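Local structure of ESX secretion system protein YukD (2BPS) at residues D6-L11 against V18-L23; H13-V18 against Q38-S43; P28-I33 against E48-R53; V55-V60 against G71-D76. The protein is required for secretion of YukE and is probably a component or regulator of the ESX/ESAT-6-like secretion system of Bacillus subtilis. All blocks are in the same frame, centred on the assembly; numbering follows the deposited sequence.

Contact 1 of 4, residues D6-L11 against V18-L23; sequences DITIDL and VFDLRL
This is the N-terminal beta hairpin of the ubiquitin-like fold, in which I7 and I9 of strand 6-10 form hydrogen-bonded antiparallel pairs with L21 and F19 of strand 18-23. The axes of the two strands come within 4.6 Å. Each pair carries two backbone bonds: I7 N to L21 O is 2.9 Å, I9 N to F19 O is 2.8 Å, and of the two returning bonds F19 N to I9 O is the more bent, at 148°. D6, T8 and D10 face R22, D20 and V18 in the non-hydrogen-bonded pairs, on the sheet face turned away from helix 31-39. R22 grips D6 side-on, NE reaching OD2 at 2.7 Å and NH1 reaching OD1 at 3.2 Å, both on syn lone pairs; carboxylate and guanidinium are nearly coplanar, 11° apart. A bend at the third torsion of R22 brings its head round to lie beside D6. An alanine at D6 is likely to leave this guanidinium without its mate and free to turn at the edge strand. Next along, T8 OG1 donates to D20 OD1 (2.8 Å), arriving from above the carboxylate plane. D10 instead turns its carboxylate to a salt bridge with R77. On the helix-facing side I7 CD1 reaches L23 CD2 at 4.0 Å. F19 has CG between its backbone N and carbonyl carbon (chi1 65°), which lays the ring alongside I9, and I9 CB sits over the ring face, 3.9 Å from the F19 centroid, in a CH-pi contact.

Contact 2 of 4, residues H13-V18 against Q38-S43; sequences HYNGSV and QAQSVS
N15 supplies the polar link between the two loops: its ND2 points at S41 O across 3.5 Å, a weak hydrogen bond with an N-H...O angle of 159°. The other end of the same amide is held within its own loop. N15 OD1 accepts from S17 N (2.8 Å), which makes an Asx turn, and also from S17 OG (2.7 Å), both donors coming from the same face of the amide plane. Two bonds on one oxygen should hold the amide's rotation, with ND2 directed across the contact. On the other side S41 is the centre of an inverse gamma turn, and its carbonyl is the one that meets the amide.

The rest is van der Waals contact. S17 OG and CB lie against the CG of Q40, whose chain is bent at its second torsion. The Y14 ring meets V42 obliquely and loosely, CD2 to CG2 being 4.4 Å, while its hydroxyl is hydrogen-bonded to L81 O and R47 N and its ring stacks edge-to-face with W37.

Taken as a whole, this is a surface contact: the loop that joins strands 4-10 and 18-24 rests against the chain leaving the C-terminal end of helix 31-39.

Contact 3 of 4, residues P28-I33 against E48-R53; sequences PVKKVI and EGHWIR
V29 and I33 meet I52 in the core of the beta-grasp fold, where segment 28-33, leading into helix 31-39, lies against strand 51-54. V29 and I52 reach toward each other tip to tip, V29 CG1 standing 3.5 Å from I52 CG1. With V29 CG1 anti to its own backbone N (chi1 169°), that methyl is the branch presented to the strand. I33 also points at the strand but slides past I52, the two side chains running in opposite directions. L78 and I80 of strand 77-80 continue this apolar layer, touching I52 and I33 respectively.

H50 lies at the margin, its ring met obliquely by two side chains: I33 CD1 comes to ND1 at 3.6 Å, and K30 CD to CD2 at 3.7 Å. K30 thus uses the middle of its chain here, then bends at its third torsion, and its NZ has a long, weak ion pair with E64. A glycine in place of H50 would probably open a gap beside I33 CD1 and leave the K30 methylenes without their flat partner. No hydrogen bond crosses between the segments. At the centre I52 CD1 touches both neighbours, lying 3.6 Å from I33 CD1 and as near to V29 CG1.

Contact 4 of 4, residues V55-V60 against G71-D76; sequences VNKDKV and GITNGD
The amide of N56 lies over one side of the D76 carboxylate, its plane turned 39° from that of the carboxylate; the two side chains cross at about a right angle, with N56 CG 4.0 Å from D76 CA. On the other side of the carboxylate the backbone N of T73 donates to D76 OD2 at 2.9 Å, coming from well above the plane, 66° out of it. K57 approaches from beyond the two oxygens. Its chain runs extended past CG, and its NZ makes a weak salt bridge with D76 OD2 at 3.4 Å. G71 O is also near, 3.2 Å from K57 NZ, but at an angle too poor for a hydrogen bond. A lysine ammonium this close would be expected to steady the negative charge of the buried D76.

Bonds within 71-76 shape the turn. T73 OG1 donates to G71 O at 3.0 Å, and D76 N returns to T73 O at 3.0 Å, closing a type II beta turn over N74 and G75. G75 occupies the third position with phi 95°, as glycine commonly does in this turn type.

Across the contact, N56 and K57 belong to a short 3-10 segment, after which D58 and K59 both face V54 in a G1 beta bulge. The contact therefore joins two turns of the beta-grasp fold: the bulged connection between strands 51-54 and 59-62, and the type II turn, whose first residue T73 bonds back to the D76 carboxylate, that delivers the chain into strand 77-80.

The four contacts follow the fold round one small domain. Contact 1 runs into contact 2, which shares V18 with it, and L11 N to S17 O (2.9 Å) probably bonds the hairpin to its loop. Contacts 1 and 3, with centres about 13 Å apart, meet through V32, whose methyls pack on I7, I9 and L21, so the helix bridges them. Contact 4 joins contact 1 by probable backbone bonds, T8 N to D76 O and D6 O to G75 N, each 3.0 Å. Contacts 3 and 4 lie on neighbouring strands, where V60 packs on W51 and R53. Contacts 2 and 4 are farthest apart, about 20 Å between centres, on opposite sides of the chain's centre.

Contact 1 of 4, residues D6-L11 against V18-L23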
loop_
_atom_site.group_PDB
_atom_site.type_symbol
_atom_site.label_atom_id
_atom_site.label_comp_id
_atom_site.label_asym_id
_atom_site.label_seq_id
_atom_site.Cartn_x
_atom_site.Cartn_y
_atom_site.Cartn_z
ATOM N N ASP A 6 9.528 2.909 5.362
ATOM C CA ASP A 6 9.941 2.304 4.104
ATOM C C ASP A 6 9.177 1.017 3.956
ATOM O O ASP A 6 9.332 0.110 4.763
ATOM C CB ASP A 6 11.421 1.968 4.120
ATOM C CG ASP A 6 12.288 3.169 3.902
ATOM O OD1 ASP A 6 13.518 2.986 3.848
ATOM O OD2 ASP A 6 11.752 4.289 3.780
ATOM N N ILE A 7 8.360 0.923 2.921
ATOM C CA ILE A 7 7.583 -0.286 2.714
ATOM C C ILE A 7 7.728 -0.784 1.283
ATOM O O ILE A 7 8.455 -0.188 0.482
ATOM C CB ILE A 7 6.096 -0.035 3.036
ATOM C CG1 ILE A 7 5.544 1.064 2.123
ATOM C CG2 ILE A 7 5.959 0.344 4.502
ATOM C CD1 ILE A 7 4.094 1.408 2.370
ATOM N N THR A 8 7.054 -1.891 0.980
ATOM C CA THR A 8 7.080 -2.467 -0.356
ATOM C C THR A 8 5.661 -2.647 -0.854
ATOM O O THR A 8 4.807 -3.159 -0.127
ATOM C CB THR A 8 7.736 -3.830 -0.359
ATOM O OG1 THR A 8 9.066 -3.697 0.109
ATOM C CG2 THR A 8 7.772 -4.400 -1.745
ATOM N N ILE A 9 5.404 -2.228 -2.089
ATOM C CA ILE A 9 4.082 -2.384 -2.658
ATOM C C ILE A 9 4.115 -3.495 -3.702
ATOM O O ILE A 9 4.967 -3.502 -4.594
ATOM C CB ILE A 9 3.605 -1.087 -3.287
ATOM C CG1 ILE A 9 3.822 0.069 -2.298
ATOM C CG2 ILE A 9 2.145 -1.212 -3.669
ATOM C CD1 ILE A 9 3.274 -0.162 -0.886
ATOM N N ASP A 10 3.184 -4.437 -3.576
ATOM C CA ASP A 10 3.103 -5.579 -4.475
ATOM C C ASP A 10 1.813 -5.587 -5.304
ATOM O O ASP A 10 0.724 -5.763 -4.776
ATOM C CB ASP A 10 3.219 -6.861 -3.646
ATOM C CG ASP A 10 3.350 -8.111 -4.497
ATOM O OD1 ASP A 10 3.810 -9.139 -3.949
ATOM O OD2 ASP A 10 2.991 -8.082 -5.700
ATOM N N LEU A 11 1.952 -5.392 -6.612
ATOM C CA LEU A 11 0.809 -5.389 -7.518
ATOM C C LEU A 11 0.591 -6.784 -8.108
ATOM O O LEU A 11 0.315 -6.938 -9.301
ATOM C CB LEU A 11 1.034 -4.379 -8.644
ATOM C CG LEU A 11 1.130 -2.921 -8.190
ATOM C CD1 LEU A 11 1.584 -2.056 -9.343
ATOM C CD2 LEU A 11 -0.216 -2.456 -7.671
ATOM N N VAL A 18 6.518 -4.859 -8.551
ATOM C CA VAL A 18 6.792 -4.648 -7.140
ATOM C C VAL A 18 7.779 -3.513 -6.947
ATOM O O VAL A 18 8.889 -3.573 -7.467
ATOM C CB VAL A 18 7.412 -5.896 -6.519
ATOM C CG1 VAL A 18 7.848 -5.609 -5.103
ATOM C CG2 VAL A 18 6.432 -7.029 -6.566
ATOM N N PHE A 19 7.395 -2.484 -6.201
ATOM C CA PHE A 19 8.315 -1.382 -5.975
ATOM C C PHE A 19 8.374 -0.994 -4.507
ATOM O O PHE A 19 7.500 -1.363 -3.735
ATOM C CB PHE A 19 7.913 -0.175 -6.811
ATOM C CG PHE A 19 6.594 0.404 -6.435
ATOM C CD1 PHE A 19 5.416 -0.238 -6.781
ATOM C CD2 PHE A 19 6.524 1.602 -5.733
ATOM C CE1 PHE A 19 4.178 0.309 -6.436
ATOM C CE2 PHE A 19 5.292 2.152 -5.383
ATOM C CZ PHE A 19 4.117 1.506 -5.736
ATOM N N ASP A 20 9.419 -0.266 -4.127
ATOM C CA ASP A 20 9.568 0.184 -2.749
ATOM C C ASP A 20 9.121 1.639 -2.642
ATOM O O ASP A 20 9.273 2.422 -3.585
ATOM C CB ASP A 20 11.018 0.019 -2.278
ATOM C CG ASP A 20 11.381 -1.436 -2.029
ATOM O OD1 ASP A 20 10.447 -2.260 -1.915
ATOM O OD2 ASP A 20 12.585 -1.763 -1.933
ATOM N N LEU A 21 8.573 2.001 -1.488
ATOM C CA LEU A 21 8.059 3.350 -1.280
ATOM C C LEU A 21 8.352 3.883 0.119
ATOM O O LEU A 21 8.307 3.138 1.092
ATOM C CB LEU A 21 6.540 3.324 -1.519
ATOM C CG LEU A 21 5.605 4.533 -1.634
ATOM C CD1 LEU A 21 4.588 4.498 -0.499
ATOM C CD2 LEU A 21 6.401 5.811 -1.659
ATOM N N ARG A 22 8.678 5.168 0.209
ATOM C CA ARG A 22 8.909 5.816 1.494
ATOM C C ARG A 22 7.945 6.988 1.606
ATOM O O ARG A 22 8.002 7.929 0.807
ATOM C CB ARG A 22 10.332 6.353 1.629
ATOM C CG ARG A 22 10.477 7.258 2.859
ATOM C CD ARG A 22 11.876 7.800 3.027
ATOM N NE ARG A 22 12.822 6.737 3.342
ATOM C CZ ARG A 22 14.130 6.922 3.475
ATOM N NH1 ARG A 22 14.916 5.899 3.765
ATOM N NH2 ARG A 22 14.653 8.129 3.315
ATOM N N LEU A 23 7.062 6.934 2.594
ATOM C CA LEU A 23 6.098 8.003 2.788
ATOM C C LEU A 23 5.760 8.151 4.265
ATOM O O LEU A 23 6.114 7.304 5.084
ATOM C CB LEU A 23 4.816 7.718 1.995
ATOM C CG LEU A 23 3.767 6.806 2.631
ATOM C CD1 LEU A 23 2.542 6.755 1.730
ATOM C CD2 LEU A 23 4.343 5.419 2.849
#

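Contact 2 of 4, residues H13-V18 against Q38-S43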
loop_
_atom_site.group_PDB
_atom_site.type_symbol
_atom_site.label_atom_id
_atom_site.label_comp_id
_atom_site.label_asym_id
_atom_site.label_seq_id
_atom_site.Cartn_x
_atom_site.Cartn_y
_atom_site.Cartn_z
ATOM N N HIS A 13 -1.870 -8.815 -7.897
ATOM C CA HIS A 13 -3.206 -8.913 -8.491
ATOM C C HIS A 13 -3.444 -7.981 -9.671
ATOM O O HIS A 13 -4.592 -7.704 -10.027
ATOM C CB HIS A 13 -4.277 -8.640 -7.428
ATOM C CG HIS A 13 -4.227 -9.578 -6.265
ATOM N ND1 HIS A 13 -4.830 -9.299 -5.056
ATOM C CD2 HIS A 13 -3.616 -10.778 -6.113
ATOM C CE1 HIS A 13 -4.586 -10.283 -4.209
ATOM N NE2 HIS A 13 -3.851 -11.192 -4.826
ATOM N N TYR A 14 -2.376 -7.471 -10.267
ATOM C CA TYR A 14 -2.526 -6.586 -11.411
ATOM C C TYR A 14 -1.436 -6.896 -12.435
ATOM O O TYR A 14 -1.334 -8.038 -12.882
ATOM C CB TYR A 14 -2.486 -5.129 -10.952
ATOM C CG TYR A 14 -3.645 -4.774 -10.043
ATOM C CD1 TYR A 14 -3.649 -5.139 -8.695
ATOM C CD2 TYR A 14 -4.763 -4.122 -10.541
ATOM C CE1 TYR A 14 -4.750 -4.861 -7.868
ATOM C CE2 TYR A 14 -5.867 -3.839 -9.724
ATOM C CZ TYR A 14 -5.850 -4.216 -8.395
ATOM O OH TYR A 14 -6.940 -3.970 -7.602
ATOM N N ASN A 15 -0.615 -5.922 -12.816
ATOM C CA ASN A 15 0.432 -6.223 -13.794
ATOM C C ASN A 15 1.553 -7.049 -13.163
ATOM O O ASN A 15 2.482 -7.472 -13.849
ATOM C CB ASN A 15 1.011 -4.945 -14.405
ATOM C CG ASN A 15 1.725 -4.089 -13.387
ATOM O OD1 ASN A 15 2.048 -4.548 -12.281
ATOM N ND2 ASN A 15 1.995 -2.835 -13.755
ATOM N N GLY A 16 1.460 -7.259 -11.850
ATOM C CA GLY A 16 2.438 -8.059 -11.125
ATOM C C GLY A 16 3.767 -7.434 -10.727
ATOM O O GLY A 16 4.675 -8.154 -10.295
ATOM N N SER A 17 3.912 -6.117 -10.852
ATOM C CA SER A 17 5.185 -5.504 -10.482
ATOM C C SER A 17 5.340 -5.303 -8.967
ATOM O O SER A 17 4.414 -5.556 -8.188
ATOM C CB SER A 17 5.378 -4.180 -11.233
ATOM O OG SER A 17 4.214 -3.381 -11.183
ATOM N N VAL A 18 6.518 -4.859 -8.551
ATOM C CA VAL A 18 6.792 -4.648 -7.140
ATOM C C VAL A 18 7.779 -3.513 -6.947
ATOM O O VAL A 18 8.889 -3.573 -7.467
ATOM C CB VAL A 18 7.412 -5.896 -6.519
ATOM C CG1 VAL A 18 7.848 -5.609 -5.103
ATOM C CG2 VAL A 18 6.432 -7.029 -6.566
ATOM N N GLN A 38 0.287 5.956 -10.328
ATOM C CA GLN A 38 1.077 7.021 -10.950
ATOM C C GLN A 38 2.418 6.422 -11.390
ATOM O O GLN A 38 2.794 6.492 -12.550
ATOM C CB GLN A 38 1.334 8.175 -9.957
ATOM C CG GLN A 38 0.107 9.041 -9.581
ATOM C CD GLN A 38 0.407 10.178 -8.555
ATOM O OE1 GLN A 38 1.375 10.934 -8.700
ATOM N NE2 GLN A 38 -0.445 10.303 -7.533
ATOM N N ALA A 39 3.119 5.802 -10.452
ATOM C CA ALA A 39 4.428 5.208 -10.710
ATOM C C ALA A 39 4.520 4.051 -11.716
ATOM O O ALA A 39 5.448 4.011 -12.522
ATOM C CB ALA A 39 5.051 4.773 -9.383
ATOM N N GLN A 40 3.581 3.108 -11.667
ATOM C CA GLN A 40 3.631 1.954 -12.559
ATOM C C GLN A 40 2.713 2.011 -13.767
ATOM O O GLN A 40 1.809 2.846 -13.846
ATOM C CB GLN A 40 3.360 0.669 -11.775
ATOM C CG GLN A 40 4.561 -0.288 -11.694
ATOM C CD GLN A 40 5.679 0.192 -10.759
ATOM O OE1 GLN A 40 6.178 1.315 -10.872
ATOM N NE2 GLN A 40 6.082 -0.677 -9.840
ATOM N N SER A 41 2.967 1.106 -14.711
ATOM C CA SER A 41 2.195 1.017 -15.951
ATOM C C SER A 41 1.011 0.093 -15.748
ATOM O O SER A 41 0.873 -0.929 -16.427
ATOM C CB SER A 41 3.068 0.462 -17.074
ATOM O OG SER A 41 4.265 1.206 -17.201
ATOM N N VAL A 42 0.148 0.463 -14.819
ATOM C CA VAL A 42 -0.995 -0.363 -14.503
ATOM C C VAL A 42 -2.240 -0.054 -15.327
ATOM O O VAL A 42 -3.080 0.773 -14.963
ATOM C CB VAL A 42 -1.282 -0.259 -13.006
ATOM C CG1 VAL A 42 -1.361 1.191 -12.618
ATOM C CG2 VAL A 42 -2.533 -0.996 -12.657
ATOM N N SER A 43 -2.340 -0.737 -16.458
ATOM C CA SER A 43 -3.473 -0.586 -17.354
ATOM C C SER A 43 -4.564 -1.469 -16.772
ATOM O O SER A 43 -4.825 -2.552 -17.302
ATOM C CB SER A 43 -3.085 -1.084 -18.756
ATOM O OG SER A 43 -4.153 -0.983 -19.688
#

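Contact 3 of 4, residues P28-I33 against E48-R53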
loop_
_atom_site.group_PDB
_atom_site.type_symbol
_atom_site.label_atom_id
_atom_site.label_comp_id
_atom_site.label_asym_id
_atom_site.label_seq_id
_atom_site.Cartn_x
_atom_site.Cartn_y
_atom_site.Cartn_z
ATOM N N PRO A 28 -3.366 7.718 4.491
ATOM C CA PRO A 28 -4.373 6.651 4.460
ATOM C C PRO A 28 -3.807 5.490 3.650
ATOM O O PRO A 28 -3.185 5.700 2.604
ATOM C CB PRO A 28 -5.550 7.295 3.730
ATOM C CG PRO A 28 -5.364 8.758 3.985
ATOM C CD PRO A 28 -3.880 8.928 3.825
ATOM N N VAL A 29 -4.016 4.270 4.124
ATOM C CA VAL A 29 -3.528 3.100 3.409
ATOM C C VAL A 29 -3.757 3.296 1.909
ATOM O O VAL A 29 -2.991 2.827 1.068
ATOM C CB VAL A 29 -4.260 1.841 3.899
ATOM C CG1 VAL A 29 -3.964 0.663 2.990
ATOM C CG2 VAL A 29 -3.821 1.526 5.317
ATOM N N LYS A 30 -4.812 4.030 1.597
ATOM C CA LYS A 30 -5.198 4.327 0.231
ATOM C C LYS A 30 -4.121 5.048 -0.585
ATOM O O LYS A 30 -3.961 4.774 -1.779
ATOM C CB LYS A 30 -6.480 5.155 0.268
ATOM C CG LYS A 30 -6.944 5.699 -1.061
ATOM C CD LYS A 30 -8.324 6.334 -0.927
ATOM C CE LYS A 30 -8.356 7.373 0.184
ATOM N NZ LYS A 30 -9.711 7.953 0.327
ATOM N N LYS A 31 -3.381 5.960 0.047
ATOM C CA LYS A 31 -2.342 6.714 -0.662
ATOM C C LYS A 31 -1.399 5.812 -1.435
ATOM O O LYS A 31 -0.966 6.151 -2.532
ATOM C CB LYS A 31 -1.508 7.557 0.302
ATOM C CG LYS A 31 -1.590 9.065 0.073
ATOM C CD LYS A 31 -1.375 9.460 -1.380
ATOM C CE LYS A 31 -1.581 10.964 -1.567
ATOM N NZ LYS A 31 -1.662 11.346 -3.012
ATOM N N VAL A 32 -1.059 4.676 -0.838
ATOM C CA VAL A 32 -0.180 3.718 -1.483
ATOM C C VAL A 32 -0.736 3.359 -2.862
ATOM O O VAL A 32 0.021 3.114 -3.803
ATOM C CB VAL A 32 -0.049 2.419 -0.638
ATOM C CG1 VAL A 32 0.423 1.270 -1.512
ATOM C CG2 VAL A 32 0.939 2.631 0.490
ATOM N N ILE A 33 -2.061 3.341 -2.982
ATOM C CA ILE A 33 -2.683 2.988 -4.245
ATOM C C ILE A 33 -2.590 4.091 -5.306
ATOM O O ILE A 33 -2.325 3.813 -6.489
ATOM C CB ILE A 33 -4.139 2.580 -4.030
ATOM C CG1 ILE A 33 -4.201 1.448 -3.007
ATOM C CG2 ILE A 33 -4.734 2.066 -5.325
ATOM C CD1 ILE A 33 -5.591 0.992 -2.701
ATOM N N GLU A 48 -12.284 -1.254 -6.494
ATOM C CA GLU A 48 -13.005 -0.478 -5.502
ATOM C C GLU A 48 -12.798 -1.086 -4.121
ATOM O O GLU A 48 -12.407 -2.246 -3.998
ATOM C CB GLU A 48 -14.492 -0.455 -5.869
ATOM C CG GLU A 48 -15.421 0.069 -4.786
ATOM C CD GLU A 48 -16.164 -1.045 -4.064
ATOM O OE1 GLU A 48 -16.843 -0.753 -3.052
ATOM O OE2 GLU A 48 -16.073 -2.210 -4.511
ATOM N N GLY A 49 -13.053 -0.298 -3.085
ATOM C CA GLY A 49 -12.883 -0.790 -1.734
ATOM C C GLY A 49 -11.512 -0.437 -1.203
ATOM O O GLY A 49 -11.347 -0.151 -0.017
ATOM N N HIS A 50 -10.527 -0.453 -2.094
ATOM C CA HIS A 50 -9.150 -0.144 -1.733
ATOM C C HIS A 50 -8.675 -0.985 -0.548
ATOM O O HIS A 50 -8.301 -0.456 0.495
ATOM C CB HIS A 50 -9.014 1.344 -1.398
ATOM C CG HIS A 50 -9.283 2.252 -2.559
ATOM N ND1 HIS A 50 -8.878 1.957 -3.844
ATOM C CD2 HIS A 50 -9.876 3.469 -2.622
ATOM C CE1 HIS A 50 -9.208 2.953 -4.648
ATOM N NE2 HIS A 50 -9.814 3.882 -3.931
ATOM N N TRP A 51 -8.686 -2.302 -0.711
ATOM C CA TRP A 51 -8.254 -3.178 0.365
ATOM C C TRP A 51 -6.806 -3.630 0.185
ATOM O O TRP A 51 -6.370 -3.984 -0.920
ATOM C CB TRP A 51 -9.187 -4.392 0.481
ATOM C CG TRP A 51 -10.613 -4.012 0.748
ATOM C CD1 TRP A 51 -11.588 -3.785 -0.182
ATOM C CD2 TRP A 51 -11.212 -3.746 2.025
ATOM N NE1 TRP A 51 -12.754 -3.391 0.434
ATOM C CE2 TRP A 51 -12.550 -3.358 1.787
ATOM C CE3 TRP A 51 -10.747 -3.793 3.343
ATOM C CZ2 TRP A 51 -13.430 -3.019 2.820
ATOM C CZ3 TRP A 51 -11.624 -3.455 4.374
ATOM C CH2 TRP A 51 -12.949 -3.073 4.104
ATOM N N ILE A 52 -6.074 -3.595 1.297
ATOM C CA ILE A 52 -4.666 -3.974 1.355
ATOM C C ILE A 52 -4.444 -5.116 2.326
ATOM O O ILE A 52 -5.102 -5.216 3.360
ATOM C CB ILE A 52 -3.777 -2.778 1.817
ATOM C CG1 ILE A 52 -3.412 -1.909 0.621
ATOM C CG2 ILE A 52 -2.525 -3.270 2.524
ATOM C CD1 ILE A 52 -4.580 -1.188 0.029
ATOM N N ARG A 53 -3.494 -5.969 1.984
ATOM C CA ARG A 53 -3.143 -7.101 2.821
ATOM C C ARG A 53 -1.686 -6.962 3.182
ATOM O O ARG A 53 -0.848 -6.867 2.293
ATOM C CB ARG A 53 -3.322 -8.398 2.050
ATOM C CG ARG A 53 -2.789 -9.590 2.781
ATOM C CD ARG A 53 -2.644 -10.791 1.863
ATOM N NE ARG A 53 -2.071 -11.906 2.608
ATOM C CZ ARG A 53 -1.235 -12.800 2.100
ATOM N NH1 ARG A 53 -0.767 -13.774 2.869
ATOM N NH2 ARG A 53 -0.865 -12.720 0.828
#

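Contact 4 of 4, residues V55-V60 against G71-D76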
loop_
_atom_site.group_PDB
_atom_site.type_symbol
_atom_site.label_atom_id
_atom_site.label_comp_id
_atom_site.label_asym_id
_atom_site.label_seq_id
_atom_site.Cartn_x
_atom_site.Cartn_y
_atom_site.Cartn_z
ATOM N N VAL A 55 1.119 -8.661 3.769
ATOM C CA VAL A 55 1.616 -10.004 3.569
ATOM C C VAL A 55 2.365 -10.630 4.739
ATOM O O VAL A 55 2.010 -11.712 5.211
ATOM C CB VAL A 55 2.507 -10.021 2.335
ATOM C CG1 VAL A 55 2.978 -11.424 2.052
ATOM C CG2 VAL A 55 1.732 -9.449 1.154
ATOM N N ASN A 56 3.406 -9.952 5.198
ATOM C CA ASN A 56 4.224 -10.456 6.287
ATOM C C ASN A 56 3.459 -10.587 7.601
ATOM O O ASN A 56 3.936 -11.224 8.542
ATOM C CB ASN A 56 5.453 -9.554 6.471
ATOM C CG ASN A 56 5.091 -8.082 6.655
ATOM O OD1 ASN A 56 5.172 -7.541 7.757
ATOM N ND2 ASN A 56 4.692 -7.431 5.568
ATOM N N LYS A 57 2.277 -9.990 7.666
ATOM C CA LYS A 57 1.485 -10.061 8.877
ATOM C C LYS A 57 0.141 -10.689 8.636
ATOM O O LYS A 57 -0.673 -10.769 9.543
ATOM C CB LYS A 57 1.296 -8.669 9.468
ATOM C CG LYS A 57 2.526 -8.146 10.164
ATOM C CD LYS A 57 2.362 -6.702 10.576
ATOM C CE LYS A 57 3.648 -6.165 11.223
ATOM N NZ LYS A 57 3.626 -4.675 11.384
ATOM N N ASP A 58 -0.111 -11.122 7.411
ATOM C CA ASP A 58 -1.386 -11.743 7.105
ATOM C C ASP A 58 -2.601 -11.024 7.705
ATOM O O ASP A 58 -3.426 -11.631 8.390
ATOM C CB ASP A 58 -1.367 -13.183 7.589
ATOM C CG ASP A 58 -1.547 -14.154 6.470
ATOM O OD1 ASP A 58 -2.592 -14.060 5.794
ATOM O OD2 ASP A 58 -0.648 -14.999 6.265
ATOM N N LYS A 59 -2.701 -9.724 7.469
ATOM C CA LYS A 59 -3.836 -8.961 7.955
ATOM C C LYS A 59 -4.269 -7.936 6.896
ATOM O O LYS A 59 -3.438 -7.277 6.270
ATOM C CB LYS A 59 -3.501 -8.275 9.284
ATOM C CG LYS A 59 -4.643 -7.405 9.805
ATOM C CD LYS A 59 -4.531 -7.155 11.291
ATOM C CE LYS A 59 -5.701 -6.312 11.797
ATOM N NZ LYS A 59 -5.820 -6.326 13.292
ATOM N N VAL A 60 -5.573 -7.819 6.681
ATOM C CA VAL A 60 -6.087 -6.885 5.693
ATOM C C VAL A 60 -6.605 -5.594 6.341
ATOM O O VAL A 60 -7.176 -5.625 7.432
ATOM C CB VAL A 60 -7.203 -7.544 4.862
ATOM C CG1 VAL A 60 -7.957 -6.498 4.080
ATOM C CG2 VAL A 60 -6.601 -8.562 3.908
ATOM N N GLY A 71 -0.299 -0.022 12.371
ATOM C CA GLY A 71 0.975 -0.564 12.805
ATOM C C GLY A 71 1.890 -0.892 11.643
ATOM O O GLY A 71 2.880 -1.593 11.804
ATOM N N ILE A 72 1.557 -0.384 10.465
ATOM C CA ILE A 72 2.359 -0.618 9.278
ATOM C C ILE A 72 3.679 0.150 9.385
ATOM O O ILE A 72 3.685 1.367 9.534
ATOM C CB ILE A 72 1.551 -0.200 8.032
ATOM C CG1 ILE A 72 0.429 -1.220 7.824
ATOM C CG2 ILE A 72 2.452 -0.078 6.811
ATOM C CD1 ILE A 72 -0.549 -0.871 6.747
ATOM N N THR A 73 4.795 -0.573 9.326
ATOM C CA THR A 73 6.128 0.033 9.449
ATOM C C THR A 73 7.105 -0.483 8.420
ATOM O O THR A 73 6.771 -1.346 7.609
ATOM C CB THR A 73 6.763 -0.279 10.798
ATOM O OG1 THR A 73 5.801 -0.956 11.612
ATOM C CG2 THR A 73 7.242 1.002 11.480
ATOM N N ASN A 74 8.331 0.023 8.491
ATOM C CA ASN A 74 9.368 -0.382 7.562
ATOM C C ASN A 74 9.414 -1.896 7.496
ATOM O O ASN A 74 9.200 -2.559 8.502
ATOM C CB ASN A 74 10.721 0.155 8.016
ATOM C CG ASN A 74 10.597 1.448 8.800
ATOM O OD1 ASN A 74 10.206 1.435 9.966
ATOM N ND2 ASN A 74 10.912 2.571 8.163
ATOM N N GLY A 75 9.678 -2.437 6.309
ATOM C CA GLY A 75 9.749 -3.875 6.152
ATOM C C GLY A 75 8.441 -4.475 5.681
ATOM O O GLY A 75 8.444 -5.498 4.994
ATOM N N ASP A 76 7.323 -3.854 6.051
ATOM C CA ASP A 76 6.003 -4.339 5.644
ATOM C C ASP A 76 5.815 -4.371 4.122
ATOM O O ASP A 76 6.280 -3.488 3.393
ATOM C CB ASP A 76 4.892 -3.476 6.268
ATOM C CG ASP A 76 4.684 -3.770 7.738
ATOM O OD1 ASP A 76 5.396 -4.658 8.252
ATOM O OD2 ASP A 76 3.816 -3.123 8.371
#